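Local structure of beta-lactamase Rm3 (Uncultured bacterium, 5IQK) at residues L74-H77 and D81-G84; K29-V34 and G47-S52; A95-S100 and L105-G110; H42-G47 and P54-N59. The protein probably hydrolyses the beta-lactam ring of antibiotics as a zinc-dependent metallo-beta-lactamase of subclass B3. One frame throughout, in Å; residues are numbered along the deposited sequence.

Contact 1: L74-H77 and D81-G84. With ZN (zinc ion), chain D; ZN (zinc ion), chain C.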
# COMPACT_ATOMS: atom_id res chain seq x y z
N LEU A 74 8.29 3.77 -1.80
CA LEU A 74 7.97 2.35 -1.87
C LEU A 74 6.60 2.12 -2.50
O LEU A 74 5.69 2.92 -2.33
CB LEU A 74 7.99 1.72 -0.48
CG LEU A 74 9.27 2.06 0.30
CD1 LEU A 74 9.23 1.44 1.68
CD2 LEU A 74 10.52 1.62 -0.46
N ASN A 75 6.48 1.02 -3.22
CA ASN A 75 5.22 0.64 -3.85
C ASN A 75 4.64 -0.62 -3.21
O ASN A 75 5.39 -1.50 -2.77
CB ASN A 75 5.43 0.44 -5.35
CG ASN A 75 4.19 -0.13 -6.04
OD1 ASN A 75 4.22 -1.25 -6.56
ND2 ASN A 75 3.10 0.62 -6.02
N SER A 76 3.32 -0.71 -3.15
CA SER A 76 2.65 -1.92 -2.70
C SER A 76 2.36 -2.82 -3.91
O SER A 76 2.88 -3.93 -4.02
CB SER A 76 1.37 -1.59 -1.95
OG SER A 76 0.53 -0.78 -2.75
N HIS A 77 1.54 -2.33 -4.84
CA HIS A 77 1.35 -3.06 -6.11
C HIS A 77 1.05 -2.11 -7.28
O HIS A 77 0.82 -0.91 -7.09
CB HIS A 77 0.26 -4.14 -5.98
CG HIS A 77 -1.14 -3.64 -5.76
ND1 HIS A 77 -1.60 -3.24 -4.53
CD2 HIS A 77 -2.21 -3.58 -6.60
CE1 HIS A 77 -2.88 -2.90 -4.62
NE2 HIS A 77 -3.27 -3.09 -5.86
N ASP A 81 -4.34 2.86 -8.90
CA ASP A 81 -4.75 3.60 -7.71
C ASP A 81 -3.69 3.58 -6.60
O ASP A 81 -3.93 4.16 -5.54
CB ASP A 81 -6.09 3.08 -7.16
CG ASP A 81 -6.07 1.58 -6.87
OD1 ASP A 81 -5.50 0.84 -7.69
OD2 ASP A 81 -6.62 1.14 -5.83
N HIS A 82 -2.55 2.93 -6.84
CA HIS A 82 -1.41 2.96 -5.90
C HIS A 82 -0.14 3.45 -6.60
O HIS A 82 0.75 4.04 -5.98
CB HIS A 82 -1.20 1.57 -5.27
CG HIS A 82 -2.45 1.02 -4.64
ND1 HIS A 82 -2.84 1.36 -3.36
CD2 HIS A 82 -3.43 0.24 -5.13
CE1 HIS A 82 -3.99 0.79 -3.08
NE2 HIS A 82 -4.38 0.10 -4.14
N ALA A 83 -0.07 3.22 -7.90
CA ALA A 83 1.14 3.53 -8.66
C ALA A 83 0.99 4.72 -9.58
O ALA A 83 1.99 5.24 -10.09
CB ALA A 83 1.58 2.28 -9.47
N GLY A 84 -0.25 5.17 -9.80
CA GLY A 84 -0.53 6.25 -10.73
C GLY A 84 0.13 7.58 -10.40
O GLY A 84 0.48 8.36 -11.29
ZN ZN D . -6.19 -0.48 -4.78
ZN ZN C . -5.19 -3.25 -6.61
O HOH W 1 -6.43 -1.83 -6.38
O HOH W 2 -6.19 -2.81 -4.28
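His77 and His82 come together with CA atoms 6.6 Å apart, where the loop that leaves strand 70-74 runs past the short helix 80-83; no hydrogen bond joins the two backbones here. The imidazoles meet obliquely, planes at 44°, neither stacked nor edge-to-face. CE1 of His77 comes to 3.2 Å from CD2 of His82, and ND1 of His77 lies over one face of the His82 ring. Each ring points its NE2 at a different metal: His77 NE2 binds one zinc ion at 2.1 Å, His82 NE2 the other at 2.0 Å. The second ion is also held by Asp81 through OD2, while Asp81 OD1 accepts a hydrogen bond from a water that binds both ions and lies in the plane of either imidazole, at its edge. A second water also spans the metals, on longer bonds. The far nitrogen of His77, ND1, is hydrogen-bonded to Asp179, which would fix the rotation of the ring and present NE2 to its zinc ion. Asn75 places CG anti to its backbone N (chi1 173°), and ND2 donates to His77 O at 2.9 Å, nearly straight at 162° but from above the carbonyl plane. The bond ties the Asn75 side chain to the His77 carbonyl, and the CB of Ala83 packs nearby against Asn75 ND2. His79 and His155 complete the first zinc site and His223 the second: the dinuclear centre of a subclass B3 metallo-beta-lactamase, with its HxHxDH motif.

Contact 2: K29-V34 and G47-S52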
# COMPACT_ATOMS: atom_id res chain seq x y z
N LYS A 29 -9.01 9.69 1.30
CA LYS A 29 -10.06 8.99 2.03
C LYS A 29 -10.12 7.49 1.68
O LYS A 29 -10.51 6.67 2.52
CB LYS A 29 -11.42 9.62 1.76
CG LYS A 29 -12.42 9.37 2.87
CD LYS A 29 -12.03 10.08 4.15
CE LYS A 29 -12.36 11.57 4.09
NZ LYS A 29 -11.90 12.31 5.29
N GLY A 30 -9.74 7.13 0.46
CA GLY A 30 -9.88 5.74 0.04
C GLY A 30 -8.61 5.07 -0.44
O GLY A 30 -8.65 3.91 -0.87
N LEU A 31 -7.49 5.79 -0.36
CA LEU A 31 -6.18 5.30 -0.82
C LEU A 31 -5.08 5.76 0.12
O LEU A 31 -4.92 6.96 0.33
CB LEU A 31 -5.89 5.81 -2.23
CG LEU A 31 -6.89 5.43 -3.33
CD1 LEU A 31 -6.62 6.24 -4.58
CD2 LEU A 31 -6.79 3.94 -3.61
N SER A 32 -4.29 4.82 0.66
CA SER A 32 -3.30 5.19 1.66
C SER A 32 -2.00 5.68 1.04
O SER A 32 -1.63 5.27 -0.06
CB SER A 32 -3.01 4.02 2.61
OG SER A 32 -4.17 3.66 3.34
N SER A 33 -1.35 6.59 1.74
CA SER A 33 0.03 6.96 1.49
C SER A 33 0.62 7.26 2.86
O SER A 33 -0.05 7.87 3.68
CB SER A 33 0.14 8.17 0.55
OG SER A 33 1.51 8.47 0.30
N VAL A 34 1.84 6.79 3.11
CA VAL A 34 2.41 6.90 4.45
C VAL A 34 3.82 7.50 4.37
O VAL A 34 4.64 7.09 3.53
CB VAL A 34 2.45 5.51 5.15
CG1 VAL A 34 3.31 5.55 6.43
CG2 VAL A 34 1.03 5.04 5.48
N GLY A 47 1.60 6.00 -3.92
CA GLY A 47 1.43 7.25 -4.63
C GLY A 47 0.01 7.56 -5.09
O GLY A 47 -0.23 8.59 -5.73
N GLY A 48 -0.93 6.68 -4.77
CA GLY A 48 -2.33 6.90 -5.11
C GLY A 48 -2.55 6.92 -6.61
O GLY A 48 -1.73 6.41 -7.36
N LEU A 49 -3.69 7.48 -7.02
CA LEU A 49 -4.00 7.72 -8.42
C LEU A 49 -3.11 8.83 -8.97
O LEU A 49 -2.49 9.54 -8.19
CB LEU A 49 -5.48 8.11 -8.58
CG LEU A 49 -6.51 7.03 -8.26
CD1 LEU A 49 -7.87 7.68 -7.92
CD2 LEU A 49 -6.68 6.05 -9.43
N PRO A 50 -3.05 8.98 -10.30
CA PRO A 50 -2.28 10.11 -10.84
C PRO A 50 -2.71 11.43 -10.22
O PRO A 50 -1.85 12.25 -9.92
CB PRO A 50 -2.60 10.07 -12.33
CG PRO A 50 -2.86 8.61 -12.59
CD PRO A 50 -3.60 8.13 -11.37
N GLU A 51 -4.01 11.60 -10.02
CA GLU A 51 -4.52 12.83 -9.42
C GLU A 51 -4.36 12.86 -7.89
O GLU A 51 -4.74 13.84 -7.23
CB GLU A 51 -6.00 13.05 -9.81
CG GLU A 51 -6.95 11.95 -9.34
CD GLU A 51 -7.17 10.83 -10.36
OE1 GLU A 51 -6.21 10.45 -11.08
OE2 GLU A 51 -8.31 10.33 -10.44
N SER A 52 -3.77 11.81 -7.33
CA SER A 52 -3.47 11.80 -5.90
C SER A 52 -2.16 12.49 -5.58
O SER A 52 -1.99 12.98 -4.47
CB SER A 52 -3.41 10.38 -5.35
OG SER A 52 -4.66 9.74 -5.49
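Leu31 meets Leu49 and Ser52 in a contact made by side chains, without any hydrogen bond from one segment to the other. The apolar part rests on one methyl: Leu31 CD1 is 3.8 Å from Leu49 CG and touches Leu49 CD1 as well, the two leucines crossing at about a right angle. Leu31 CG stands anti to its carbonyl carbon (chi1 -60°), which sends the branched end to the segment 47-52 at Gly48. There CD1 of Leu31 also lies 4.4 Å from Gly48 CA, on a residue with positive phi (64°).

The polar part lies within the segment 47-52, between Leu49 and Ser52. Ser52 N donates to Leu49 O at 2.7 Å, and Leu49 N returns a weak bond to Ser52 OG at 2.9 Å, bent to 128°. With these bonds the serine hydroxyl, Ser52 OG, lies 4.1 Å from Leu31 CD1; OG is also hydrogen-bonded to Asn11 OD1.

Both leucines touch Asp81, a zinc ligand, so the pair forms part of the second shell of the metal centre, and Leu31 reaches His223 too. The contact lies between the loop entering strand 34-36 and the loop leaving strand 42-45 for helix 53-62, with helix 80-83 packed against both leucines.

Contact 3: A95-S100 and L105-G110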
# COMPACT_ATOMS: atom_id res chain seq x y z
N ALA A 95 13.58 10.92 -5.91
CA ALA A 95 13.79 9.68 -5.17
C ALA A 95 13.66 8.46 -6.06
O ALA A 95 12.90 8.47 -7.03
CB ALA A 95 12.80 9.58 -4.01
N LEU A 96 14.39 7.40 -5.73
CA LEU A 96 14.17 6.11 -6.38
C LEU A 96 12.89 5.47 -5.88
O LEU A 96 12.48 5.71 -4.75
CB LEU A 96 15.35 5.17 -6.14
CG LEU A 96 16.62 5.57 -6.88
CD1 LEU A 96 17.82 4.88 -6.28
CD2 LEU A 96 16.46 5.24 -8.36
N VAL A 97 12.27 4.65 -6.73
CA VAL A 97 11.08 3.91 -6.36
C VAL A 97 11.40 2.42 -6.23
O VAL A 97 11.99 1.82 -7.13
CB VAL A 97 9.94 4.10 -7.39
CG1 VAL A 97 8.81 3.14 -7.12
CG2 VAL A 97 9.42 5.53 -7.37
N ALA A 98 11.01 1.81 -5.11
CA ALA A 98 11.23 0.38 -4.93
C ALA A 98 9.91 -0.38 -5.10
O ALA A 98 8.89 -0.01 -4.52
CB ALA A 98 11.85 0.08 -3.58
N ALA A 99 9.95 -1.44 -5.89
CA ALA A 99 8.77 -2.25 -6.17
C ALA A 99 9.20 -3.67 -6.45
O ALA A 99 10.37 -3.91 -6.77
CB ALA A 99 8.00 -1.69 -7.34
N SER A 100 8.27 -4.61 -6.36
CA SER A 100 8.57 -6.01 -6.67
C SER A 100 8.95 -6.15 -8.14
O SER A 100 8.60 -5.30 -8.97
CB SER A 100 7.38 -6.91 -6.35
OG SER A 100 6.31 -6.66 -7.25
N LEU A 105 7.40 -4.12 -13.51
CA LEU A 105 7.03 -4.24 -14.91
C LEU A 105 5.83 -3.37 -15.22
O LEU A 105 5.80 -2.68 -16.24
CB LEU A 105 6.75 -5.69 -15.29
CG LEU A 105 7.93 -6.66 -15.27
CD1 LEU A 105 7.42 -8.06 -15.53
CD2 LEU A 105 8.96 -6.25 -16.32
N ASP A 106 4.83 -3.39 -14.33
CA ASP A 106 3.66 -2.51 -14.50
C ASP A 106 4.08 -1.04 -14.45
O ASP A 106 3.68 -0.25 -15.31
CB ASP A 106 2.61 -2.75 -13.41
CG ASP A 106 2.11 -4.18 -13.36
OD1 ASP A 106 2.30 -4.93 -14.33
OD2 ASP A 106 1.51 -4.54 -12.32
N LEU A 107 4.87 -0.68 -13.44
CA LEU A 107 5.28 0.71 -13.24
C LEU A 107 6.04 1.25 -14.45
O LEU A 107 5.82 2.39 -14.87
CB LEU A 107 6.14 0.84 -11.99
CG LEU A 107 5.41 1.11 -10.67
CD1 LEU A 107 4.33 0.06 -10.37
CD2 LEU A 107 6.43 1.19 -9.54
N ALA A 108 6.92 0.42 -15.01
CA ALA A 108 7.77 0.83 -16.12
C ALA A 108 6.97 1.13 -17.40
O ALA A 108 7.37 1.98 -18.20
CB ALA A 108 8.84 -0.23 -16.40
N SER A 109 5.84 0.46 -17.58
CA SER A 109 5.06 0.64 -18.79
C SER A 109 3.80 1.46 -18.53
O SER A 109 3.14 1.92 -19.46
CB SER A 109 4.67 -0.71 -19.39
OG SER A 109 3.83 -1.43 -18.49
N GLY A 110 3.48 1.66 -17.25
CA GLY A 110 2.29 2.39 -16.87
C GLY A 110 1.02 1.59 -17.13
O GLY A 110 -0.06 2.15 -17.26
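Leu107 sends one methyl, CD2, between Val97 and Ala99, two residues whose side chains leave strand 96-99 on the face turned to helix 101-109. This is the tight part of the contact: CD2 of Leu107 is 3.9 Å from Val97 CG1 and equally 3.9 Å from Ala99 CB, bridging alternate residues of the strand. Val97 presents CG1 because that branch is anti to the backbone N (chi1 170°). Leu107 CD2 lies beside the Ala99 methyl, although the nearest CA atoms, those of Ala99 and Leu107, remain 8.4 Å apart. No hydrogen bond crosses, and the fit is wholly apolar. Leu107 is further enclosed by Leu86 of helix 86-93, Met131 of strand 131-133 and Tyr125, while Val97 also packs on Gln90.

The other side of the helix is loose. Leu105, Ala108 and Ser109 are exposed, and the helix ends beyond them at Gly110, which takes positive phi. The backbone bonds within 105-110 are weak, among them Gly110 N to Asp106 O at 2.7 Å. At the opposite end the chain passes from strand to helix at Ser100, the N-cap, whose OG is hydrogen-bonded to the backbone N of Ala103. Strand 96-99, helix 101-109 and the parallel strand 131-133 make a beta-alpha-beta unit, and the leucine packs that helix on one face of the seven-stranded sheet, as in the alpha-beta/beta-alpha sandwich of metallo-beta-lactamases.

Contact 4: H42-G47 and P54-N59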
# COMPACT_ATOMS: atom_id res chain seq x y z
N HIS A 42 13.25 11.25 4.19
CA HIS A 42 12.07 10.44 4.47
C HIS A 42 11.79 9.33 3.47
O HIS A 42 12.29 9.32 2.34
CB HIS A 42 10.82 11.31 4.53
CG HIS A 42 11.03 12.65 5.16
ND1 HIS A 42 11.68 12.82 6.36
CD2 HIS A 42 10.70 13.89 4.73
CE1 HIS A 42 11.73 14.11 6.66
NE2 HIS A 42 11.13 14.78 5.69
N VAL A 43 10.96 8.41 3.92
CA VAL A 43 10.43 7.34 3.08
C VAL A 43 8.95 7.59 2.86
O VAL A 43 8.24 7.96 3.80
CB VAL A 43 10.64 5.97 3.71
CG1 VAL A 43 10.05 4.86 2.81
CG2 VAL A 43 12.13 5.72 3.94
N LEU A 44 8.50 7.43 1.62
CA LEU A 44 7.09 7.61 1.27
C LEU A 44 6.58 6.30 0.72
O LEU A 44 7.24 5.69 -0.12
CB LEU A 44 6.91 8.74 0.26
CG LEU A 44 5.49 9.06 -0.19
CD1 LEU A 44 4.66 9.50 1.01
CD2 LEU A 44 5.51 10.15 -1.25
N ILE A 45 5.43 5.85 1.22
CA ILE A 45 4.85 4.60 0.76
C ILE A 45 3.57 4.86 -0.02
O ILE A 45 2.61 5.43 0.51
CB ILE A 45 4.55 3.65 1.94
CG1 ILE A 45 5.80 3.48 2.80
CG2 ILE A 45 4.08 2.29 1.43
CD1 ILE A 45 5.61 2.53 3.95
N ASP A 46 3.61 4.44 -1.29
CA ASP A 46 2.51 4.50 -2.26
C ASP A 46 2.19 5.92 -2.74
O ASP A 46 2.51 6.92 -2.06
CB ASP A 46 1.26 3.82 -1.71
CG ASP A 46 1.15 2.37 -2.16
OD1 ASP A 46 1.98 1.94 -3.00
OD2 ASP A 46 0.22 1.68 -1.70
N GLY A 47 1.60 6.00 -3.92
CA GLY A 47 1.43 7.25 -4.63
C GLY A 47 0.01 7.56 -5.09
O GLY A 47 -0.23 8.59 -5.73
N PRO A 54 -0.66 15.40 -6.31
CA PRO A 54 -0.64 16.73 -5.70
C PRO A 54 -1.21 16.78 -4.29
O PRO A 54 -0.82 17.64 -3.50
CB PRO A 54 -1.50 17.58 -6.65
CG PRO A 54 -1.65 16.79 -7.89
CD PRO A 54 -1.46 15.36 -7.55
N LYS A 55 -2.14 15.89 -3.99
CA LYS A 55 -2.75 15.84 -2.67
C LYS A 55 -1.77 15.31 -1.66
O LYS A 55 -1.66 15.83 -0.56
CB LYS A 55 -4.02 15.00 -2.70
CG LYS A 55 -5.13 15.63 -3.52
CD LYS A 55 -6.47 14.97 -3.25
CE LYS A 55 -7.55 15.57 -4.10
NZ LYS A 55 -8.92 15.17 -3.61
N ILE A 56 -1.05 14.25 -2.04
CA ILE A 56 -0.02 13.69 -1.16
C ILE A 56 1.06 14.73 -0.85
O ILE A 56 1.45 14.90 0.30
CB ILE A 56 0.62 12.45 -1.78
CG1 ILE A 56 -0.41 11.32 -1.84
CG2 ILE A 56 1.85 12.03 -0.98
CD1 ILE A 56 0.01 10.08 -2.69
N ILE A 57 1.53 15.42 -1.89
CA ILE A 57 2.54 16.46 -1.73
C ILE A 57 2.05 17.59 -0.83
O ILE A 57 2.78 18.04 0.05
CB ILE A 57 2.97 17.02 -3.11
CG1 ILE A 57 3.72 15.93 -3.89
CG2 ILE A 57 3.83 18.28 -2.94
CD1 ILE A 57 4.06 16.31 -5.31
N ALA A 58 0.81 18.02 -1.03
CA ALA A 58 0.22 19.06 -0.20
C ALA A 58 0.14 18.60 1.25
O ALA A 58 0.41 19.37 2.18
CB ALA A 58 -1.16 19.44 -0.72
N ASN A 59 -0.21 17.33 1.43
CA ASN A 59 -0.32 16.73 2.76
C ASN A 59 1.03 16.61 3.48
O ASN A 59 1.10 16.80 4.69
CB ASN A 59 -0.98 15.34 2.69
CG ASN A 59 -2.48 15.41 2.45
OD1 ASN A 59 -3.09 16.46 2.61
ND2 ASN A 59 -3.09 14.27 2.10
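Ile56 points from helix 53-62 at strand 42-45 and divides its two branches between two kinds of partner. CG2 of Ile56 goes to the side chain of Leu44, 4.1 Å from Leu44 CD2, the two side chains set at a slant to each other. The longer branch turns away from the leucine to the backbone after the strand, where Ile56 CD1 lies 3.4 Å from Gly47 O and 4.1 Å from Asp46 O. The split follows from the torsions of Ile56: CG1 is anti to the carbonyl carbon (chi1 -68°), and a nearly extended chi2 of 169° carries CD1 out to the glycine. Leu44 holds CG anti to its own backbone N (chi1 -179°), reaching toward the helix, and it also packs on Leu89 of helix 86-93. Asp46 sends its carboxylate elsewhere: OD2 is hydrogen-bonded to Tyr177 and to Ser76.

Gly47 CA and Ile56 CA, 7.5 Å apart, are the nearest such pair. The strand, this helix and strand 70-74 form a beta-alpha-beta unit. Since only methyl groups reach over from the helix and no hydrogen bond crosses, attachment here rests on dispersion and hydrophobic burial. The aliphatic branch gives the two carbonyl oxygens no donor; Asp46 O is hydrogen-bonded to Ser33 OG instead.

Along the chain contacts 2 and 4 interleave and share Gly47, then come contact 1 and contact 3. Contacts 3 and 4 pack helices 101-109 and 53-62 on the same seven-stranded sheet, with centres about 16 Å apart and no touch between them. Contact 1 lies between, its centre about 8 Å from contact 3 and about 11 Å from contact 4, where the loop after strand 70-74 carries zinc ligands. Contact 2, also about 8 Å from contact 1 by centres, joins it through the backbone hydrogen bond from Gly47 N to His82 O. The zinc centre thus lies at the strand ends, between the loop after strand 70-74, helix 80-83 and the loops of contact 2.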